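Local structure of peroxidase (Cellulomonas bogoriensis 69B4 = DSM 16987, 6QZO) at residues Arg69-Asp74 with Gly141-Gln146; Ala49-Asp54 with Val161-Ala166. The protein is a heme b-containing DyP-type peroxidase that probably uses hydrogen peroxide to oxidise its substrates. All coordinates share one frame; numbering follows the deposited sequence.

Interaction 1: Arg69-Asp74 with Gly141-Gln146; sequences RVWTVD and GDVVLQ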
loop_
_atom_site.group_PDB
_atom_site.type_symbol
_atom_site.label_atom_id
_atom_site.label_comp_id
_atom_site.label_asym_id
_atom_site.label_seq_id
_atom_site.Cartn_x
_atom_site.Cartn_y
_atom_site.Cartn_z
ATOM N N ARG A 69 -13.038 20.118 -15.645
ATOM C CA ARG A 69 -14.417 20.390 -15.165
ATOM C C ARG A 69 -15.024 19.106 -14.600
ATOM O O ARG A 69 -15.635 19.195 -13.530
ATOM C CB ARG A 69 -15.295 20.945 -16.279
ATOM C CG ARG A 69 -15.080 22.423 -16.599
ATOM C CD ARG A 69 -16.181 22.787 -17.572
ATOM N NE ARG A 69 -16.106 24.122 -18.134
ATOM C CZ ARG A 69 -16.874 25.150 -17.783
ATOM N NH1 ARG A 69 -17.766 25.050 -16.811
ATOM N NH2 ARG A 69 -16.701 26.323 -18.366
ATOM N N VAL A 70 -14.897 17.968 -15.290
ATOM C CA VAL A 70 -15.442 16.673 -14.771
ATOM C C VAL A 70 -14.683 16.301 -13.483
ATOM O O VAL A 70 -15.328 15.832 -12.535
ATOM C CB VAL A 70 -15.438 15.533 -15.808
ATOM C CG1 VAL A 70 -16.371 15.844 -16.969
ATOM C CG2 VAL A 70 -14.047 15.207 -16.323
ATOM N N TRP A 71 -13.377 16.550 -13.433
ATOM C CA TRP A 71 -12.543 16.262 -12.235
ATOM C C TRP A 71 -12.985 17.142 -11.063
ATOM O O TRP A 71 -13.032 16.640 -9.931
ATOM C CB TRP A 71 -11.062 16.448 -12.533
ATOM C CG TRP A 71 -10.403 15.243 -13.125
ATOM C CD1 TRP A 71 -10.895 13.971 -13.208
ATOM C CD2 TRP A 71 -9.077 15.200 -13.680
ATOM N NE1 TRP A 71 -9.975 13.159 -13.803
ATOM C CE2 TRP A 71 -8.848 13.877 -14.097
ATOM C CE3 TRP A 71 -8.081 16.154 -13.890
ATOM C CZ2 TRP A 71 -7.657 13.480 -14.699
ATOM C CZ3 TRP A 71 -6.905 15.762 -14.488
ATOM C CH2 TRP A 71 -6.706 14.447 -14.891
ATOM N N THR A 72 -13.293 18.409 -11.328
ATOM C CA THR A 72 -13.758 19.356 -10.277
ATOM C C THR A 72 -15.007 18.782 -9.608
ATOM O O THR A 72 -15.062 18.749 -8.376
ATOM C CB THR A 72 -13.986 20.754 -10.846
ATOM O OG1 THR A 72 -12.721 21.201 -11.350
ATOM C CG2 THR A 72 -14.523 21.704 -9.798
ATOM N N VAL A 73 -15.965 18.316 -10.398
ATOM C CA VAL A 73 -17.202 17.663 -9.866
ATOM C C VAL A 73 -16.797 16.496 -8.954
ATOM O O VAL A 73 -17.259 16.471 -7.792
ATOM C CB VAL A 73 -18.125 17.199 -11.001
ATOM C CG1 VAL A 73 -19.325 16.449 -10.463
ATOM C CG2 VAL A 73 -18.582 18.374 -11.859
ATOM N N ASP A 74 -15.940 15.595 -9.449
ATOM C CA ASP A 74 -15.534 14.352 -8.738
ATOM C C ASP A 74 -14.784 14.720 -7.453
ATOM O O ASP A 74 -15.037 14.088 -6.425
ATOM C CB ASP A 74 -14.699 13.438 -9.637
ATOM C CG ASP A 74 -15.529 12.680 -10.674
ATOM O OD1 ASP A 74 -16.760 12.624 -10.500
ATOM O OD2 ASP A 74 -14.924 12.150 -11.646
ATOM N N GLY A 141 4.992 13.782 -17.238
ATOM C CA GLY A 141 3.524 13.754 -17.153
ATOM C C GLY A 141 2.934 15.109 -17.533
ATOM O O GLY A 141 3.417 16.102 -17.031
ATOM N N ASP A 142 1.918 15.124 -18.394
ATOM C CA ASP A 142 1.160 16.331 -18.802
ATOM C C ASP A 142 0.347 16.841 -17.612
ATOM O O ASP A 142 0.216 18.059 -17.470
ATOM C CB ASP A 142 0.239 16.042 -19.984
ATOM C CG ASP A 142 1.000 15.694 -21.256
ATOM O OD1 ASP A 142 2.142 16.124 -21.377
ATOM O OD2 ASP A 142 0.441 15.013 -22.111
ATOM N N VAL A 143 -0.163 15.944 -16.763
ATOM C CA VAL A 143 -0.972 16.361 -15.581
ATOM C C VAL A 143 -0.774 15.330 -14.473
ATOM O O VAL A 143 -0.455 14.178 -14.788
ATOM C CB VAL A 143 -2.450 16.556 -15.961
ATOM C CG1 VAL A 143 -3.061 15.258 -16.456
ATOM C CG2 VAL A 143 -3.267 17.137 -14.821
ATOM N N VAL A 144 -0.940 15.750 -13.227
ATOM C CA VAL A 144 -0.788 14.866 -12.047
ATOM C C VAL A 144 -1.952 15.110 -11.100
ATOM O O VAL A 144 -2.333 16.276 -10.910
ATOM C CB VAL A 144 0.536 15.110 -11.321
ATOM C CG1 VAL A 144 0.620 16.543 -10.787
ATOM C CG2 VAL A 144 0.754 14.086 -10.207
ATOM N N LEU A 145 -2.467 14.028 -10.512
ATOM C CA LEU A 145 -3.380 14.082 -9.349
ATOM C C LEU A 145 -2.619 13.545 -8.137
ATOM O O LEU A 145 -2.306 12.339 -8.116
ATOM C CB LEU A 145 -4.614 13.230 -9.659
ATOM C CG LEU A 145 -5.379 13.641 -10.921
ATOM C CD1 LEU A 145 -6.412 12.586 -11.281
ATOM C CD2 LEU A 145 -6.020 14.995 -10.726
ATOM N N GLN A 146 -2.300 14.411 -7.175
ATOM C CA GLN A 146 -1.844 13.935 -5.851
ATOM C C GLN A 146 -3.098 13.610 -5.051
ATOM O O GLN A 146 -3.813 14.565 -4.667
ATOM C CB GLN A 146 -0.985 14.962 -5.119
ATOM C CG GLN A 146 -0.549 14.466 -3.744
ATOM C CD GLN A 146 0.070 15.562 -2.923
ATOM O OE1 GLN A 146 1.260 15.834 -3.022
ATOM N NE2 GLN A 146 -0.748 16.194 -2.099
#
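W71 reaches from the helix toward the strand and is met by two side chains in different ways: L145 covers one face of its indole, while V143 lies at the rim. L145 crosses the ring obliquely and lays both methyls on the same face. L145 CD2 lies over the six-membered ring of W71, 4.0 Å from that ring's centroid and only 15° off its normal, a CH-pi contact. L145 CD1 is shifted toward the rim, 3.7 Å from W71 CZ2. V143 comes at the ring from the opposite direction, with its CG2 near the indole plane, 3.9 Å from W71 CZ3. V143 CG1 is 4.0 Å from W71 CH2, and the two methyls lie along the CZ3-CH2 side of the six-membered ring. V143 has CG2 anti to the backbone N and CG1 between N and the carbonyl carbon (chi1 62°), which turns both methyls to the indole. The order of strands and helices here, with helix 61-78 packed on a four-stranded antiparallel sheet, is that of the ferredoxin-like module of DyP peroxidases, and within 69-74 it is W71 that makes the contact with strand 143-149. At the start of the strand, D142 and V143 both face L53 in a classic beta bulge. W71 NE1 hydrogen-bonds to the carbonyl O of L162 on the neighbouring helix 152-165, which probably limits rotation of the ring. L53 and A166 also touch the W71 side chain. A leucine in place of W71 would probably open a gap over the L145 methyls and beside V143, and would leave the L162 carbonyl without its indole donor.

Interaction 2: Ala49-Asp54 with Val161-Ala166; sequences ALVALD and VLTKEA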
loop_
_atom_site.group_PDB
_atom_site.type_symbol
_atom_site.label_atom_id
_atom_site.label_comp_id
_atom_site.label_asym_id
_atom_site.label_seq_id
_atom_site.Cartn_x
_atom_site.Cartn_y
_atom_site.Cartn_z
ATOM N N ALA A 49 -1.338 8.587 -3.455
ATOM C CA ALA A 49 -1.120 8.073 -4.822
ATOM C C ALA A 49 -0.942 9.296 -5.712
ATOM O O ALA A 49 -1.865 10.107 -5.754
ATOM C CB ALA A 49 -2.274 7.212 -5.265
ATOM N N LEU A 50 0.241 9.475 -6.298
ATOM C CA LEU A 50 0.444 10.468 -7.370
ATOM C C LEU A 50 0.160 9.764 -8.693
ATOM O O LEU A 50 0.908 8.811 -9.025
ATOM C CB LEU A 50 1.890 10.950 -7.338
ATOM C CG LEU A 50 2.371 11.870 -6.233
ATOM C CD1 LEU A 50 1.681 13.198 -6.269
ATOM C CD2 LEU A 50 2.305 11.268 -4.848
ATOM N N VAL A 51 -0.899 10.195 -9.379
ATOM C CA VAL A 51 -1.288 9.666 -10.710
ATOM C C VAL A 51 -0.926 10.697 -11.785
ATOM O O VAL A 51 -1.613 11.724 -11.874
ATOM C CB VAL A 51 -2.779 9.293 -10.751
ATOM C CG1 VAL A 51 -3.134 8.601 -12.055
ATOM C CG2 VAL A 51 -3.169 8.414 -9.563
ATOM N N ALA A 52 0.140 10.432 -12.533
ATOM C CA ALA A 52 0.532 11.185 -13.734
ATOM C C ALA A 52 -0.259 10.649 -14.922
ATOM O O ALA A 52 -0.300 9.413 -15.111
ATOM C CB ALA A 52 2.020 11.074 -13.977
ATOM N N LEU A 53 -0.860 11.554 -15.696
ATOM C CA LEU A 53 -1.584 11.186 -16.930
ATOM C C LEU A 53 -0.966 11.953 -18.092
ATOM O O LEU A 53 -0.379 13.020 -17.853
ATOM C CB LEU A 53 -3.077 11.480 -16.761
ATOM C CG LEU A 53 -3.753 10.743 -15.596
ATOM C CD1 LEU A 53 -3.893 11.648 -14.381
ATOM C CD2 LEU A 53 -5.114 10.207 -16.010
ATOM N N ASP A 54 -1.044 11.373 -19.283
ATOM C CA ASP A 54 -0.630 12.021 -20.551
ATOM C C ASP A 54 -1.879 12.287 -21.391
ATOM O O ASP A 54 -2.726 11.392 -21.531
ATOM C CB ASP A 54 0.412 11.173 -21.279
ATOM C CG ASP A 54 1.806 11.314 -20.725
ATOM O OD1 ASP A 54 2.060 12.288 -19.974
ATOM O OD2 ASP A 54 2.625 10.436 -21.041
ATOM N N VAL A 161 -12.123 6.394 -9.824
ATOM C CA VAL A 161 -13.149 7.344 -10.350
ATOM C C VAL A 161 -12.457 8.400 -11.213
ATOM O O VAL A 161 -12.914 8.610 -12.352
ATOM C CB VAL A 161 -13.972 7.968 -9.214
ATOM C CG1 VAL A 161 -14.789 9.155 -9.694
ATOM C CG2 VAL A 161 -14.880 6.921 -8.555
ATOM N N LEU A 162 -11.392 9.025 -10.709
ATOM C CA LEU A 162 -10.712 10.132 -11.422
ATOM C C LEU A 162 -10.093 9.598 -12.718
ATOM O O LEU A 162 -10.159 10.310 -13.743
ATOM C CB LEU A 162 -9.653 10.758 -10.516
ATOM C CG LEU A 162 -10.219 11.449 -9.279
ATOM C CD1 LEU A 162 -9.125 11.691 -8.247
ATOM C CD2 LEU A 162 -10.917 12.750 -9.643
ATOM N N THR A 163 -9.539 8.383 -12.686
ATOM C CA THR A 163 -8.866 7.745 -13.842
ATOM C C THR A 163 -9.908 7.468 -14.927
ATOM O O THR A 163 -9.657 7.830 -16.096
ATOM C CB THR A 163 -8.118 6.474 -13.421
ATOM O OG1 THR A 163 -7.167 6.850 -12.430
ATOM C CG2 THR A 163 -7.402 5.793 -14.564
ATOM N N LYS A 164 -11.025 6.836 -14.557
ATOM C CA LYS A 164 -12.148 6.529 -15.477
ATOM C C LYS A 164 -12.684 7.810 -16.125
ATOM O O LYS A 164 -13.031 7.762 -17.310
ATOM C CB LYS A 164 -13.295 5.865 -14.710
ATOM C CG LYS A 164 -13.167 4.375 -14.513
ATOM C CD LYS A 164 -14.173 3.834 -13.509
ATOM C CE LYS A 164 -15.601 3.965 -13.993
ATOM N NZ LYS A 164 -16.558 3.287 -13.073
ATOM N N GLU A 165 -12.790 8.893 -15.356
ATOM C CA GLU A 165 -13.375 10.175 -15.826
ATOM C C GLU A 165 -12.553 10.730 -16.995
ATOM O O GLU A 165 -13.154 11.375 -17.870
ATOM C CB GLU A 165 -13.402 11.188 -14.688
ATOM C CG GLU A 165 -14.515 12.184 -14.824
ATOM C CD GLU A 165 -15.860 11.530 -14.642
ATOM O OE1 GLU A 165 -16.214 11.201 -13.484
ATOM O OE2 GLU A 165 -16.545 11.315 -15.674
ATOM N N ALA A 166 -11.238 10.477 -17.005
ATOM C CA ALA A 166 -10.275 10.991 -18.002
ATOM C C ALA A 166 -10.203 10.075 -19.232
ATOM O O ALA A 166 -9.470 10.434 -20.188
ATOM C CB ALA A 166 -8.919 11.140 -17.370
#
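No ring, amide or other flat group takes part where L53 and V51 of the strand meet A166 and T163, so no face or edge is used; L53 and A166 meet methyl to methyl, while V51 meets the T163 hydroxyl. L53 CD2 approaches A166 CB to 4.1 Å, the one apolar side-chain contact between the segments. CG of L53 lies anti to its carbonyl carbon (chi1 -59°), which extends the branch from the strand toward A166. Two residues back along the strand, V51 CG1 is a looser neighbour of T163 OG1 at 4.4 Å. That hydroxyl is not bonded to the strand: it hydrogen-bonds to the carbonyl O of V159 in its own helix, so T163 presents to V51 an oxygen already engaged by the backbone. A166 N bonds to T163 O at 3.2 Å, and the A166 methyl points toward the strand. The buried area is small, 105 Å², and the CA atoms of V51 and T163 are still 8.4 Å apart. T163 also packs on A321 of the second subunit, whose D244 forms a salt bridge with K164. Within the chain, helix 152-165 rests on one face of the sheet beside helix 61-78, while strand 47-55 runs antiparallel between strands 143-149 and 170-179.

In the fold
Interactions 1 and 2 belong to one ferredoxin-like unit, and their centres are 7 Å apart. Each joins a helix to one of the two central strands: in the two contacts described, the helix after each strand meets the other strand, though W71 also touches L53 and L162 touches L145. The strands are neighbours, with L53 N 2.8 Å from V143 O, a probable hydrogen bond. The helices also meet, V70 CG2 lying 3.4 Å from E165 CG. Along the chain, interaction 1 is nested within the loop closed by interaction 2. Both lie away from the heme pocket, whose residues, including the axial ligand H292, come later in the sequence.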